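Long-range contacts in insecticidal Delta-Endotoxin Cry8Ea1 (Bacillus Thuringiensis, PDB 3EB7), which is an insecticidal crystal toxin active against Holotrichia parallela larvae, which probably acts, as other three-domain Cry toxins do, by binding gut-cell receptors and forming membrane pores: residues G338-K343 / E410-R415; R240-D245 / V397-E402; Q332-T337 / T377-N382; L276-T281 / I306-I311. One frame throughout, in Å; residues are numbered along the deposited sequence.

Contact 1 of 4, residues G338-K343 / E410-R415; sequences GFDVYK and EAYSHR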
# COMPACT_ATOMS: atom_id res chain seq x y z
N GLY A 338 16.78 0.76 -13.06
CA GLY A 338 16.41 2.13 -12.77
C GLY A 338 15.08 2.60 -13.33
O GLY A 338 14.66 3.70 -13.04
N PHE A 339 14.43 1.76 -14.13
CA PHE A 339 13.14 2.11 -14.75
C PHE A 339 11.92 1.74 -13.91
O PHE A 339 11.73 0.58 -13.49
CB PHE A 339 12.98 1.39 -16.11
CG PHE A 339 13.62 2.11 -17.29
CD1 PHE A 339 14.74 1.57 -17.91
CD2 PHE A 339 13.08 3.29 -17.79
CE1 PHE A 339 15.34 2.21 -18.99
CE2 PHE A 339 13.67 3.95 -18.91
CZ PHE A 339 14.81 3.39 -19.50
N ASP A 340 11.08 2.75 -13.71
CA ASP A 340 9.72 2.60 -13.26
C ASP A 340 8.84 2.31 -14.47
O ASP A 340 8.60 3.21 -15.31
CB ASP A 340 9.24 3.91 -12.61
CG ASP A 340 9.75 4.09 -11.17
OD1 ASP A 340 10.44 3.20 -10.62
OD2 ASP A 340 9.51 5.15 -10.58
N VAL A 341 8.38 1.06 -14.59
CA VAL A 341 7.33 0.72 -15.53
C VAL A 341 5.96 1.09 -14.92
O VAL A 341 5.48 0.42 -14.03
CB VAL A 341 7.39 -0.75 -15.89
CG1 VAL A 341 6.26 -1.12 -16.82
CG2 VAL A 341 8.73 -1.07 -16.54
N TYR A 342 5.36 2.17 -15.40
CA TYR A 342 4.12 2.68 -14.82
C TYR A 342 2.84 2.14 -15.47
O TYR A 342 1.76 2.33 -14.94
CB TYR A 342 4.14 4.22 -14.77
CG TYR A 342 4.37 4.88 -16.10
CD1 TYR A 342 3.28 5.18 -16.95
CD2 TYR A 342 5.66 5.19 -16.53
CE1 TYR A 342 3.50 5.77 -18.23
CE2 TYR A 342 5.88 5.78 -17.79
CZ TYR A 342 4.81 6.08 -18.62
OH TYR A 342 5.05 6.65 -19.85
N LYS A 343 2.96 1.47 -16.61
CA LYS A 343 1.78 0.93 -17.29
C LYS A 343 2.18 -0.22 -18.16
O LYS A 343 3.22 -0.19 -18.80
CB LYS A 343 1.09 1.99 -18.14
CG LYS A 343 -0.07 1.43 -19.00
CD LYS A 343 -1.02 2.52 -19.42
CE LYS A 343 -1.01 2.79 -20.87
NZ LYS A 343 -2.25 2.31 -21.52
N GLU A 410 3.78 11.27 -14.86
CA GLU A 410 3.98 12.08 -13.65
C GLU A 410 3.18 11.59 -12.44
O GLU A 410 3.69 11.63 -11.34
CB GLU A 410 3.72 13.57 -13.92
CG GLU A 410 4.60 14.11 -15.08
CD GLU A 410 4.50 15.63 -15.32
OE1 GLU A 410 5.59 16.27 -15.51
OE2 GLU A 410 3.37 16.20 -15.32
N ALA A 411 1.96 11.09 -12.64
CA ALA A 411 1.08 10.78 -11.51
C ALA A 411 0.85 9.27 -11.20
O ALA A 411 -0.01 8.92 -10.39
CB ALA A 411 -0.23 11.49 -11.69
N TYR A 412 1.63 8.39 -11.81
CA TYR A 412 1.46 6.97 -11.63
C TYR A 412 1.58 6.56 -10.14
O TYR A 412 2.36 7.15 -9.39
CB TYR A 412 2.44 6.17 -12.51
CG TYR A 412 3.91 6.41 -12.26
CD1 TYR A 412 4.64 5.57 -11.40
CD2 TYR A 412 4.60 7.47 -12.92
CE1 TYR A 412 6.00 5.77 -11.18
CE2 TYR A 412 5.98 7.68 -12.69
CZ TYR A 412 6.66 6.82 -11.83
OH TYR A 412 8.03 7.00 -11.59
N SER A 413 0.77 5.59 -9.71
CA SER A 413 0.75 5.21 -8.29
C SER A 413 1.64 4.01 -7.98
O SER A 413 2.06 3.85 -6.83
CB SER A 413 -0.68 4.98 -7.81
OG SER A 413 -1.34 4.00 -8.60
N HIS A 414 1.95 3.19 -9.00
CA HIS A 414 2.69 1.94 -8.85
C HIS A 414 3.65 1.74 -9.99
O HIS A 414 3.53 2.38 -11.04
CB HIS A 414 1.74 0.72 -8.77
CG HIS A 414 0.88 0.72 -7.54
ND1 HIS A 414 -0.17 1.60 -7.38
CD2 HIS A 414 0.96 -0.01 -6.40
CE1 HIS A 414 -0.73 1.40 -6.19
NE2 HIS A 414 -0.07 0.42 -5.59
N ARG A 415 4.62 0.85 -9.76
CA ARG A 415 5.62 0.48 -10.77
C ARG A 415 5.65 -1.04 -10.81
O ARG A 415 5.35 -1.68 -9.79
CB ARG A 415 6.99 1.02 -10.38
CG ARG A 415 7.54 0.37 -9.14
CD ARG A 415 8.95 0.75 -8.89
NE ARG A 415 9.06 2.08 -8.30
CZ ARG A 415 8.67 2.42 -7.07
NH1 ARG A 415 8.17 1.51 -6.24
NH2 ARG A 415 8.83 3.67 -6.66
O HOH W 1 10.27 5.85 -8.15

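Contact 2 of 4, residues R240-D245 / V397-E402; sequences REVYTD and VELPPE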
# COMPACT_ATOMS: atom_id res chain seq x y z
N ARG A 240 4.48 -2.88 0.66
CA ARG A 240 3.75 -4.07 0.18
C ARG A 240 3.69 -4.15 -1.34
O ARG A 240 3.59 -3.11 -2.03
CB ARG A 240 2.33 -4.11 0.75
CG ARG A 240 1.26 -3.32 -0.05
CD ARG A 240 1.37 -1.80 0.03
NE ARG A 240 0.39 -1.10 -0.82
CZ ARG A 240 0.50 -0.92 -2.15
NH1 ARG A 240 1.56 -1.42 -2.81
NH2 ARG A 240 -0.44 -0.26 -2.82
N GLU A 241 3.75 -5.37 -1.85
CA GLU A 241 3.51 -5.68 -3.26
C GLU A 241 2.03 -6.00 -3.42
O GLU A 241 1.47 -6.73 -2.59
CB GLU A 241 4.23 -6.96 -3.62
CG GLU A 241 5.55 -6.80 -4.31
CD GLU A 241 6.15 -8.18 -4.61
OE1 GLU A 241 5.94 -9.13 -3.79
OE2 GLU A 241 6.80 -8.32 -5.69
N VAL A 242 1.43 -5.51 -4.51
CA VAL A 242 0.08 -5.92 -4.95
C VAL A 242 0.21 -6.66 -6.28
O VAL A 242 1.16 -6.44 -7.04
CB VAL A 242 -0.92 -4.72 -5.09
CG1 VAL A 242 -1.24 -4.07 -3.71
CG2 VAL A 242 -0.41 -3.67 -6.09
N TYR A 243 -0.71 -7.57 -6.54
CA TYR A 243 -0.68 -8.34 -7.76
C TYR A 243 -1.90 -8.05 -8.61
O TYR A 243 -3.03 -8.09 -8.10
CB TYR A 243 -0.62 -9.82 -7.43
CG TYR A 243 0.65 -10.24 -6.70
CD1 TYR A 243 0.85 -9.95 -5.33
CD2 TYR A 243 1.63 -10.94 -7.37
CE1 TYR A 243 2.03 -10.37 -4.66
CE2 TYR A 243 2.81 -11.37 -6.70
CZ TYR A 243 2.99 -11.08 -5.37
OH TYR A 243 4.13 -11.53 -4.77
N THR A 244 -1.67 -7.75 -9.90
CA THR A 244 -2.79 -7.55 -10.84
C THR A 244 -3.42 -8.88 -11.22
O THR A 244 -2.86 -9.93 -10.91
CB THR A 244 -2.39 -6.70 -12.11
OG1 THR A 244 -1.17 -7.19 -12.66
CG2 THR A 244 -2.22 -5.24 -11.74
N ASP A 245 -4.57 -8.87 -11.93
CA ASP A 245 -5.22 -10.13 -12.28
C ASP A 245 -4.31 -10.94 -13.24
O ASP A 245 -3.56 -10.37 -14.00
CB ASP A 245 -6.62 -9.93 -12.89
CG ASP A 245 -7.70 -9.45 -11.87
OD1 ASP A 245 -7.51 -9.37 -10.62
OD2 ASP A 245 -8.80 -9.13 -12.36
N VAL A 397 -6.34 0.19 -15.17
CA VAL A 397 -7.68 -0.10 -14.70
C VAL A 397 -7.63 -0.58 -13.22
O VAL A 397 -8.46 -0.19 -12.39
CB VAL A 397 -8.38 -1.15 -15.66
CG1 VAL A 397 -9.70 -1.68 -15.08
CG2 VAL A 397 -8.61 -0.53 -17.03
N GLU A 398 -6.64 -1.41 -12.89
CA GLU A 398 -6.48 -1.97 -11.54
C GLU A 398 -5.59 -1.08 -10.67
O GLU A 398 -5.89 -0.85 -9.50
CB GLU A 398 -5.94 -3.40 -11.66
CG GLU A 398 -6.73 -4.22 -12.67
CD GLU A 398 -6.35 -5.69 -12.74
OE1 GLU A 398 -6.91 -6.43 -13.60
OE2 GLU A 398 -5.51 -6.14 -11.94
N LEU A 399 -4.55 -0.51 -11.29
CA LEU A 399 -3.60 0.42 -10.66
C LEU A 399 -3.53 1.83 -11.33
O LEU A 399 -2.48 2.22 -11.94
CB LEU A 399 -2.22 -0.26 -10.68
CG LEU A 399 -2.13 -1.55 -9.86
CD1 LEU A 399 -0.78 -2.16 -9.99
CD2 LEU A 399 -2.47 -1.30 -8.38
N PRO A 400 -4.63 2.63 -11.19
CA PRO A 400 -4.70 3.92 -11.90
C PRO A 400 -3.71 4.93 -11.39
O PRO A 400 -3.18 4.78 -10.29
CB PRO A 400 -6.15 4.41 -11.63
CG PRO A 400 -6.52 3.77 -10.33
CD PRO A 400 -5.86 2.37 -10.40
N PRO A 401 -3.45 5.99 -12.18
CA PRO A 401 -2.68 7.13 -11.66
C PRO A 401 -3.43 7.84 -10.51
O PRO A 401 -4.63 7.62 -10.32
CB PRO A 401 -2.53 8.04 -12.89
CG PRO A 401 -2.77 7.19 -14.04
CD PRO A 401 -3.79 6.16 -13.60
N GLU A 402 -2.70 8.67 -9.77
CA GLU A 402 -3.21 9.34 -8.60
C GLU A 402 -4.09 10.53 -8.97
O GLU A 402 -4.78 11.11 -8.12
CB GLU A 402 -2.05 9.81 -7.69
CG GLU A 402 -1.42 8.65 -6.92
CD GLU A 402 -0.23 9.05 -6.05
OE1 GLU A 402 0.01 10.28 -5.87
OE2 GLU A 402 0.47 8.12 -5.54

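Contact 3 of 4, residues Q332-T337 / T377-N382; sequences QQIGFT and TTFTYN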
# COMPACT_ATOMS: atom_id res chain seq x y z
N GLN A 332 13.64 -12.53 -26.05
CA GLN A 332 13.81 -11.11 -26.07
C GLN A 332 14.32 -10.74 -24.69
O GLN A 332 13.73 -11.18 -23.69
CB GLN A 332 12.47 -10.42 -26.36
CG GLN A 332 12.63 -8.90 -26.54
CD GLN A 332 11.34 -8.20 -26.86
OE1 GLN A 332 10.38 -8.82 -27.29
NE2 GLN A 332 11.32 -6.90 -26.69
N GLN A 333 15.39 -9.94 -24.64
CA GLN A 333 15.94 -9.40 -23.37
C GLN A 333 15.54 -7.94 -23.18
O GLN A 333 15.69 -7.13 -24.10
CB GLN A 333 17.47 -9.54 -23.34
CG GLN A 333 18.01 -10.98 -23.56
CD GLN A 333 19.55 -11.08 -23.69
OE1 GLN A 333 20.07 -11.99 -24.33
NE2 GLN A 333 20.27 -10.16 -23.06
N ILE A 334 15.04 -7.60 -21.99
CA ILE A 334 14.63 -6.24 -21.68
C ILE A 334 15.40 -5.75 -20.45
O ILE A 334 15.29 -6.34 -19.36
CB ILE A 334 13.08 -6.12 -21.44
CG1 ILE A 334 12.28 -6.66 -22.66
CG2 ILE A 334 12.72 -4.68 -21.16
CD1 ILE A 334 10.75 -6.76 -22.45
N GLY A 335 16.22 -4.71 -20.62
CA GLY A 335 16.95 -4.12 -19.48
C GLY A 335 16.05 -3.11 -18.74
O GLY A 335 15.55 -2.18 -19.36
N PHE A 336 15.83 -3.30 -17.44
CA PHE A 336 14.83 -2.52 -16.69
C PHE A 336 15.47 -1.70 -15.54
O PHE A 336 14.77 -0.96 -14.83
CB PHE A 336 13.77 -3.46 -16.09
CG PHE A 336 12.58 -3.78 -16.98
CD1 PHE A 336 12.21 -5.10 -17.20
CD2 PHE A 336 11.80 -2.79 -17.56
CE1 PHE A 336 11.10 -5.44 -17.99
CE2 PHE A 336 10.67 -3.12 -18.36
CZ PHE A 336 10.33 -4.46 -18.56
N THR A 337 16.79 -1.84 -15.36
CA THR A 337 17.53 -1.17 -14.30
C THR A 337 17.24 0.32 -14.24
O THR A 337 17.41 1.03 -15.24
CB THR A 337 19.06 -1.47 -14.35
OG1 THR A 337 19.21 -2.88 -14.39
CG2 THR A 337 19.82 -1.00 -13.12
N THR A 377 10.59 5.83 -22.09
CA THR A 377 10.71 4.89 -23.20
C THR A 377 9.61 3.81 -23.14
O THR A 377 8.95 3.64 -22.11
CB THR A 377 12.14 4.26 -23.28
OG1 THR A 377 12.40 3.80 -24.62
CG2 THR A 377 12.29 3.10 -22.32
N THR A 378 9.38 3.15 -24.27
CA THR A 378 8.48 1.99 -24.35
C THR A 378 9.28 0.73 -24.61
O THR A 378 10.23 0.75 -25.39
CB THR A 378 7.45 2.14 -25.49
OG1 THR A 378 6.85 3.43 -25.40
CG2 THR A 378 6.33 1.13 -25.40
N PHE A 379 8.89 -0.36 -23.97
CA PHE A 379 9.44 -1.69 -24.29
C PHE A 379 8.28 -2.50 -24.79
O PHE A 379 7.24 -2.54 -24.17
CB PHE A 379 10.04 -2.33 -23.03
CG PHE A 379 11.16 -1.52 -22.40
CD1 PHE A 379 10.95 -0.80 -21.24
CD2 PHE A 379 12.43 -1.47 -23.01
CE1 PHE A 379 11.99 -0.04 -20.66
CE2 PHE A 379 13.48 -0.73 -22.46
CZ PHE A 379 13.26 -0.02 -21.27
N THR A 380 8.45 -3.11 -25.95
CA THR A 380 7.40 -3.92 -26.52
C THR A 380 7.87 -5.32 -26.79
O THR A 380 8.85 -5.54 -27.51
CB THR A 380 6.84 -3.33 -27.82
OG1 THR A 380 6.57 -1.93 -27.63
CG2 THR A 380 5.60 -4.07 -28.23
N TYR A 381 7.12 -6.24 -26.19
CA TYR A 381 7.09 -7.63 -26.55
C TYR A 381 5.93 -7.88 -27.56
O TYR A 381 4.76 -7.83 -27.20
CB TYR A 381 6.91 -8.47 -25.27
CG TYR A 381 6.73 -9.94 -25.51
CD1 TYR A 381 7.82 -10.74 -25.91
CD2 TYR A 381 5.47 -10.54 -25.37
CE1 TYR A 381 7.67 -12.13 -26.15
CE2 TYR A 381 5.30 -11.91 -25.65
CZ TYR A 381 6.40 -12.69 -26.01
OH TYR A 381 6.25 -14.04 -26.24
N ASN A 382 6.28 -8.13 -28.83
CA ASN A 382 5.29 -8.61 -29.80
C ASN A 382 5.87 -9.53 -30.89
O ASN A 382 6.16 -9.09 -31.99
CB ASN A 382 4.51 -7.44 -30.40
CG ASN A 382 3.31 -7.90 -31.27
OD1 ASN A 382 2.95 -9.10 -31.33
ND2 ASN A 382 2.70 -6.94 -31.94
O HOH W 2 9.17 -8.92 -29.61

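Contact 4 of 4, residues L276-T281 / I306-I311; sequences LFDFIT and ISSQPI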
# COMPACT_ATOMS: atom_id res chain seq x y z
N LEU A 276 12.98 -9.27 0.64
CA LEU A 276 13.28 -7.88 0.93
C LEU A 276 12.77 -7.01 -0.20
O LEU A 276 12.71 -7.45 -1.35
CB LEU A 276 14.82 -7.71 1.06
CG LEU A 276 15.36 -8.25 2.39
CD1 LEU A 276 16.80 -8.68 2.18
CD2 LEU A 276 15.18 -7.20 3.52
N PHE A 277 12.40 -5.79 0.11
CA PHE A 277 11.86 -4.89 -0.90
C PHE A 277 12.82 -4.83 -2.10
O PHE A 277 14.00 -4.62 -1.92
CB PHE A 277 11.65 -3.50 -0.29
CG PHE A 277 10.98 -2.53 -1.23
CD1 PHE A 277 9.59 -2.52 -1.38
CD2 PHE A 277 11.73 -1.64 -1.98
CE1 PHE A 277 8.96 -1.62 -2.24
CE2 PHE A 277 11.11 -0.75 -2.85
CZ PHE A 277 9.70 -0.75 -2.97
N ASP A 278 12.34 -5.06 -3.31
CA ASP A 278 13.27 -5.12 -4.47
C ASP A 278 12.77 -4.42 -5.75
O ASP A 278 11.63 -4.00 -5.84
CB ASP A 278 13.75 -6.55 -4.76
CG ASP A 278 12.62 -7.50 -5.13
OD1 ASP A 278 11.47 -7.06 -5.33
OD2 ASP A 278 12.88 -8.73 -5.27
N PHE A 279 13.67 -4.28 -6.71
CA PHE A 279 13.37 -3.63 -8.00
C PHE A 279 13.80 -4.53 -9.12
O PHE A 279 14.90 -5.10 -9.05
CB PHE A 279 14.11 -2.29 -8.12
CG PHE A 279 13.61 -1.25 -7.18
CD1 PHE A 279 14.24 -1.05 -5.93
CD2 PHE A 279 12.48 -0.49 -7.50
CE1 PHE A 279 13.74 -0.08 -5.03
CE2 PHE A 279 11.99 0.46 -6.63
CZ PHE A 279 12.60 0.67 -5.40
N ILE A 280 12.94 -4.67 -10.13
CA ILE A 280 13.28 -5.40 -11.35
C ILE A 280 14.46 -4.74 -12.06
O ILE A 280 14.50 -3.52 -12.19
CB ILE A 280 12.03 -5.58 -12.30
CG1 ILE A 280 12.36 -6.49 -13.48
CG2 ILE A 280 11.51 -4.21 -12.85
CD1 ILE A 280 11.11 -7.11 -14.15
N THR A 281 15.42 -5.56 -12.50
CA THR A 281 16.59 -5.09 -13.28
C THR A 281 16.68 -5.65 -14.72
O THR A 281 17.23 -5.01 -15.62
CB THR A 281 17.92 -5.39 -12.54
OG1 THR A 281 18.08 -6.79 -12.40
CG2 THR A 281 17.95 -4.71 -11.16
N ILE A 306 13.93 -13.63 -14.85
CA ILE A 306 13.74 -12.31 -14.28
C ILE A 306 14.80 -12.03 -13.24
O ILE A 306 15.12 -12.90 -12.42
CB ILE A 306 12.28 -12.13 -13.68
CG1 ILE A 306 12.10 -10.72 -13.09
CG2 ILE A 306 11.94 -13.24 -12.65
CD1 ILE A 306 10.64 -10.35 -12.85
N SER A 307 15.36 -10.82 -13.26
CA SER A 307 16.34 -10.40 -12.28
C SER A 307 15.78 -9.23 -11.52
O SER A 307 15.17 -8.31 -12.11
CB SER A 307 17.68 -10.01 -12.93
OG SER A 307 18.29 -11.11 -13.60
N SER A 308 16.00 -9.26 -10.20
CA SER A 308 15.70 -8.14 -9.30
C SER A 308 16.79 -7.93 -8.27
O SER A 308 17.69 -8.79 -8.05
CB SER A 308 14.38 -8.37 -8.56
OG SER A 308 14.36 -9.65 -7.95
N GLN A 309 16.66 -6.81 -7.56
CA GLN A 309 17.67 -6.32 -6.68
C GLN A 309 17.08 -5.47 -5.57
O GLN A 309 16.43 -4.47 -5.87
CB GLN A 309 18.62 -5.43 -7.50
CG GLN A 309 19.92 -5.27 -6.85
CD GLN A 309 20.77 -4.19 -7.46
OE1 GLN A 309 21.78 -3.80 -6.89
NE2 GLN A 309 20.37 -3.71 -8.61
N PRO A 310 17.36 -5.82 -4.29
CA PRO A 310 17.13 -4.95 -3.12
C PRO A 310 17.98 -3.67 -3.23
O PRO A 310 19.02 -3.68 -3.92
CB PRO A 310 17.65 -5.79 -1.92
CG PRO A 310 17.80 -7.16 -2.40
CD PRO A 310 18.01 -7.09 -3.91
N ILE A 311 17.60 -2.61 -2.52
CA ILE A 311 18.36 -1.36 -2.61
C ILE A 311 19.83 -1.56 -2.18
O ILE A 311 20.14 -1.83 -1.01
CB ILE A 311 17.69 -0.19 -1.88
CG1 ILE A 311 16.30 0.10 -2.47
CG2 ILE A 311 18.54 1.08 -1.94
CD1 ILE A 311 15.41 0.96 -1.55
O HOH W 3 15.79 -3.07 -0.54

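Contact 1 of 4, residues G338-K343 / E410-R415
Asp340, the first residue of strand 340-352, divides its carboxylate between Tyr412 and Arg415. Its OD2 takes the phenolic proton of Tyr412, OH to OD2 2.6 Å, through the anti lone pair, the one turned away from the other oxygen. OD2 lies at the edge of the tyrosine ring and near its plane, whereas the carboxylate itself stands almost upright to the ring, at 78°. OD1 receives Arg415 NE at 2.9 Å in a salt bridge. OD1 stays within the guanidinium plane, but the bond is bent and the donor stands above the carboxylate plane. A water closes the circuit, giving a proton to Asp340 OD2 and accepting one from Arg415 NH2. The bend of the arginine at chi3 (78°) lets NE face Asp340 while NH1 turns to Thr433 OG1 and His434 O.

Beside this polar group, Tyr342 CB sits over one face of the Tyr412 ring, 3.3 Å from Tyr412 CG. The two rings barely overlap. Tyr342 holds CG between its backbone N and carbonyl carbon (chi1 57°), which sends its ring away from Tyr412 and presents the methylene instead. Tyr342 and Lys343 both face Asp367 in a classic beta bulge.

Strands 340-352 and 414-422 belong to different antiparallel sheets, so the contact joins two sheets of the beta-prism domain. Aspartate suits this buried place because its two oxygens can serve an arginine and a phenol at once. With Arg439 also salt-bridged to OD1, the positive surroundings would be expected to keep the carboxylate ionised.

Contact 2 of 4, residues R240-D245 / V397-E402
Glu398 OE2 is gripped by two groups: the backbone N-H of Asp245, N to OE2 2.9 Å, and the guanidinium of Arg209, which forms a salt bridge to it. The amide bond is moderately bent, 154° at the hydrogen, and uses the syn lone pair of OE2, on the side of the other carboxylate oxygen. Glutamate suits the place because its chain, extended beyond CG, carries the carboxylate from a short, weakly bonded helix about 397-398 across to the backbone of the other segment. OE2 also lies 3.2 Å from Thr244 CB.

The second oxygen has a less comfortable neighbour. Glu398 OE1 lies 3.5 Å from Asp245 OD2, with the two carboxylate planes turned 60° apart. Arg209 probably makes this tolerable, since it also forms a salt bridge to Asp245 OD1 and so shares its positive charge between both acids.

Next to the charged cluster the contact turns apolar. Leu399 places its two methyls against Val242 and Thr244, two residues apart and both pointing toward it: CD1 on Thr244 CG2 at 3.8 Å, and CD2 on Val242 CG2 at 3.9 Å. Thr244 can serve both phases because its rotation (chi1 47°) gives the methyl to Leu399 while OG1 is hydrogen-bonded to Phe430 O.

Strand 241-243 is an outer strand of a three-stranded antiparallel sheet, paired with strand 427-434, and Leu399 also packs on Trp432 of that partner. Helix 198-220 supplies Arg209 and touches Val242 through Thr212, while helix 2-20 meets Pro400, so the contact lies where the N-terminal helices adjoin this sheet.

Contact 3 of 4, residues Q332-T337 / T377-N382
Strands 332-335 and 377-381 run nearly antiparallel, but their axes stay 8.9 Å apart, so they face each other through side chains from two different sheets. Both sheets have four antiparallel strands, and their packing belongs to the beta-prism domain of the three-domain Cry toxins.

Phe379 is the centre of the apolar part. Ile334 lays its CG2 methyl over one face of the Phe379 ring, 4.0 Å from the centroid, in a CH-pi contact displaced toward the rim. Ile334 CG2 lies anti to the backbone N while CG1 stands beside it (chi1 -55°), which turns the smaller branch to the ring. The same methyl also rests on a face of Phe336, and is thus wedged where two aromatic rings meet. Those rings form an offset edge-to-face pair: the edge of Phe336 points toward the face of Phe379, with planes at 75° and centroids 5.3 Å apart. A beta-branched residue fits here because it offers a compact methyl close to its own strand, while Phe379 reaches across from the other sheet. Phe339 adds another edge-to-face partner for Phe379.

At the Gln332 end, polar groups take over. Gln332 is fully stretched and its amide bridges the gap: NE2 donates to Thr380 O at 2.9 Å, almost straight at 172°, approaching from above the carbonyl plane. At the other corner of that amide, OE1 lies at the edge of the Tyr381 ring, 3.5 Å from CD1, and accepts a proton from a water that in turn accepts the backbone N-H of Asn382.

Contact 4 of 4, residues L276-T281 / I306-I311
Phe279 and Gln309 form a hydrogen-bonded antiparallel pair, with Phe279 N to Gln309 O and Gln309 N to Phe279 O both 2.9 Å. Their strands, 278-292 and 296-310, are the two central neighbours in a four-stranded antiparallel sheet of the beta-prism domain. Thr281 N gives a third, nearly straight bond to Ser307 O, 2.8 Å long. CH···O contacts add to them, among them Pro310 CA to Phe277 O at 3.4 Å; beyond it a water links Phe277 O to Ile311 N.

Apolar contacts lie on both faces of the hairpin. Beside Ser308, Ile280 CD1 meets Ile306 CD1 at 3.5 Å, the side chains crossing at about a right angle; in both, CG1 anti to the backbone N brings the two methyls together. On the face of Phe279, Ile311 CG1 lies at the ring edge, in its plane, 3.6 Å from CE1. Thr281 CG2 crosses the Gln309 stem, packing on CB.

Among side-chain polar groups, Ser308 OG lies 3.2 Å from Asp278 OD2, while Asp278 OD1 is salt-bridged to Arg272. Ser307 OG bonds to Thr317 on the adjoining strand. Backbone bonds thus set the register, and the buried aspartate probably has its charge offset by that arginine.

How the contacts relate
Contacts 1 to 4 all lie in the beta-rich middle domain of the toxin. Contact 4 closes the hairpin of strands 278-292 and 296-310; strand 330-335 joins its sheet and carries contact 3 to a second sheet, which contact 1 reaches through strand 340-352. Contact 1 ties that sheet to a third, where contact 2 also lies, their centres 11 Å apart. Contact 2 brackets contacts 3 and 4 in sequence, while contacts 1 and 3 alternate, as do 1 and 2. Contact 3 is about 20 Å from contact 2, between centres. Together they link three antiparallel sheets, consistent with the beta-prism of three-domain Cry toxins, with contact 2 facing the N-terminal helices.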